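Local coordinates for protein probable glutathione S-transferase GSTU1 (Oryza sativa, PDB 1OYJ) that conjugates reduced glutathione to a wide range of hydrophobic electrophiles, herbicides among them, as a plant tau-class glutathione transferase, at residues P57-A62 with L70-Y75. Numbering follows the deposited sequence.
Sequences PVLLHA and LVILQY
Ile72 and Tyr75, one helical turn apart, reach from helix 69-79 onto Pro57 and, on strand 58-61, Leu59 and His61, packing the last helix of the thioredoxin-like N-terminal domain against its sheet. Helix and strand run in roughly the same direction, their axes 32° apart and 9.3 Å from each other at closest approach. Ile72 lies over the start of the strand and suits the place because its longer branch carries CD1 to within 3.7 Å of Pro57 O and 4.1 Å of Pro57 CG, while CG1 and the CG2 methyl rest against Leu59 CB. The cis peptide bond before Pro57 is that of the conserved cis-proline of the thioredoxin fold, whose ring touches the bound glutathione as well as Ile72. Leu59 is aliphatic and buried; with CG anti to the backbone N, it carries CD2 to between Ile72 CG2 and the phenol ring, 4.2 Å from Tyr75 CD2. Tyrosine is long enough to span from the helix to the far end of the strand, passing this aliphatic patch before ending in a polar group. At this partly exposed end histidine offers the hydroxyl a ring nitrogen. The imidazole, which Phe80 also meets, and the phenol ring stand rim to rim, planes at 68°. Tyr75 OH lies in the imidazole plane, 2.6 Å from His61 ND1, in a short, nearly straight hydrogen bond (176°).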
loop_
_atom_site.group_PDB
_atom_site.type_symbol
_atom_site.label_atom_id
_atom_site.label_comp_id
_atom_site.label_asym_id
_atom_site.label_seq_id
_atom_site.Cartn_x
_atom_site.Cartn_y
_atom_site.Cartn_z
ATOM N N PRO A 57 11.314 6.493 6.057
ATOM C CA PRO A 57 12.508 6.657 5.276
ATOM C C PRO A 57 12.322 7.261 3.914
ATOM O O PRO A 57 11.258 7.258 3.295
ATOM C CB PRO A 57 12.962 5.206 5.074
ATOM C CG PRO A 57 11.685 4.409 5.014
ATOM C CD PRO A 57 10.889 5.092 6.079
ATOM N N VAL A 58 13.412 7.888 3.479
ATOM C CA VAL A 58 13.484 8.435 2.178
ATOM C C VAL A 58 14.748 7.989 1.603
ATOM O O VAL A 58 15.856 8.212 2.193
ATOM C CB VAL A 58 13.497 10.061 2.167
ATOM C CG1 VAL A 58 13.608 10.560 0.703
ATOM C CG2 VAL A 58 12.257 10.570 2.756
ATOM N N LEU A 59 14.650 7.444 0.413
ATOM C CA LEU A 59 15.822 7.015 -0.291
ATOM C C LEU A 59 16.106 7.969 -1.397
ATOM O O LEU A 59 15.201 8.265 -2.147
ATOM C CB LEU A 59 15.573 5.705 -1.015
ATOM C CG LEU A 59 16.850 5.252 -1.755
ATOM C CD1 LEU A 59 17.807 4.783 -0.655
ATOM C CD2 LEU A 59 16.605 4.080 -2.654
ATOM N N LEU A 60 17.326 8.503 -1.458
ATOM C CA LEU A 60 17.713 9.379 -2.549
ATOM C C LEU A 60 18.721 8.635 -3.419
ATOM O O LEU A 60 19.800 8.186 -2.951
ATOM C CB LEU A 60 18.282 10.708 -2.005
ATOM C CG LEU A 60 17.165 11.514 -1.318
ATOM C CD1 LEU A 60 17.672 12.130 -0.074
ATOM C CD2 LEU A 60 16.600 12.582 -2.182
ATOM N N HIS A 61 18.388 8.509 -4.682
ATOM C CA HIS A 61 19.210 7.821 -5.669
ATOM C C HIS A 61 19.580 8.893 -6.674
ATOM O O HIS A 61 18.718 9.504 -7.310
ATOM C CB HIS A 61 18.435 6.660 -6.290
ATOM C CG HIS A 61 19.237 5.789 -7.201
ATOM N ND1 HIS A 61 18.660 5.023 -8.199
ATOM C CD2 HIS A 61 20.579 5.601 -7.309
ATOM C CE1 HIS A 61 19.611 4.403 -8.884
ATOM N NE2 HIS A 61 20.786 4.742 -8.370
ATOM N N ALA A 62 20.874 9.212 -6.683
ATOM C CA ALA A 62 21.424 10.342 -7.416
ATOM C C ALA A 62 20.570 11.579 -7.214
ATOM O O ALA A 62 20.260 12.290 -8.177
ATOM C CB ALA A 62 21.548 10.047 -8.856
ATOM N N LEU A 70 7.617 0.406 1.316
ATOM C CA LEU A 70 7.356 -0.739 0.406
ATOM C C LEU A 70 7.593 -0.369 -1.066
ATOM O O LEU A 70 7.934 -1.213 -1.903
ATOM C CB LEU A 70 5.926 -1.277 0.582
ATOM C CG LEU A 70 5.595 -2.007 1.874
ATOM C CD1 LEU A 70 4.172 -2.634 1.882
ATOM C CD2 LEU A 70 6.567 -3.092 2.137
ATOM N N VAL A 71 7.433 0.912 -1.342
ATOM C CA VAL A 71 7.716 1.473 -2.636
ATOM C C VAL A 71 9.262 1.431 -2.867
ATOM O O VAL A 71 9.713 1.021 -3.939
ATOM C CB VAL A 71 7.097 2.946 -2.798
ATOM C CG1 VAL A 71 7.564 3.577 -4.162
ATOM C CG2 VAL A 71 5.600 2.918 -2.733
ATOM N N ILE A 72 10.056 1.830 -1.853
ATOM C CA ILE A 72 11.504 1.808 -1.925
ATOM C C ILE A 72 11.970 0.343 -2.141
ATOM O O ILE A 72 12.781 0.083 -2.995
ATOM C CB ILE A 72 12.159 2.413 -0.599
ATOM C CG1 ILE A 72 11.895 3.935 -0.447
ATOM C CG2 ILE A 72 13.570 2.078 -0.578
ATOM C CD1 ILE A 72 11.934 4.429 0.967
ATOM N N LEU A 73 11.391 -0.600 -1.398
ATOM C CA LEU A 73 11.741 -2.018 -1.601
ATOM C C LEU A 73 11.514 -2.473 -3.071
ATOM O O LEU A 73 12.409 -3.066 -3.693
ATOM C CB LEU A 73 10.983 -2.906 -0.702
ATOM C CG LEU A 73 11.181 -2.817 0.782
ATOM C CD1 LEU A 73 10.606 -4.075 1.447
ATOM C CD2 LEU A 73 12.597 -2.639 1.115
ATOM N N GLN A 74 10.395 -2.146 -3.652
ATOM C CA GLN A 74 10.161 -2.537 -5.028
ATOM C C GLN A 74 11.074 -1.825 -5.987
ATOM O O GLN A 74 11.588 -2.414 -6.995
ATOM C CB GLN A 74 8.709 -2.305 -5.353
ATOM C CG GLN A 74 7.846 -3.348 -4.667
ATOM C CD GLN A 74 6.398 -3.171 -5.034
ATOM O OE1 GLN A 74 5.930 -3.779 -5.957
ATOM N NE2 GLN A 74 5.706 -2.327 -4.304
ATOM N N TYR A 75 11.404 -0.602 -5.598
ATOM C CA TYR A 75 12.341 0.185 -6.380
ATOM C C TYR A 75 13.728 -0.457 -6.412
ATOM O O TYR A 75 14.397 -0.507 -7.470
ATOM C CB TYR A 75 12.352 1.664 -5.934
ATOM C CG TYR A 75 13.329 2.567 -6.691
ATOM C CD1 TYR A 75 13.052 2.992 -7.981
ATOM C CD2 TYR A 75 14.570 2.906 -6.144
ATOM C CE1 TYR A 75 13.970 3.800 -8.685
ATOM C CE2 TYR A 75 15.481 3.685 -6.836
ATOM C CZ TYR A 75 15.180 4.134 -8.096
ATOM O OH TYR A 75 16.092 4.921 -8.750
#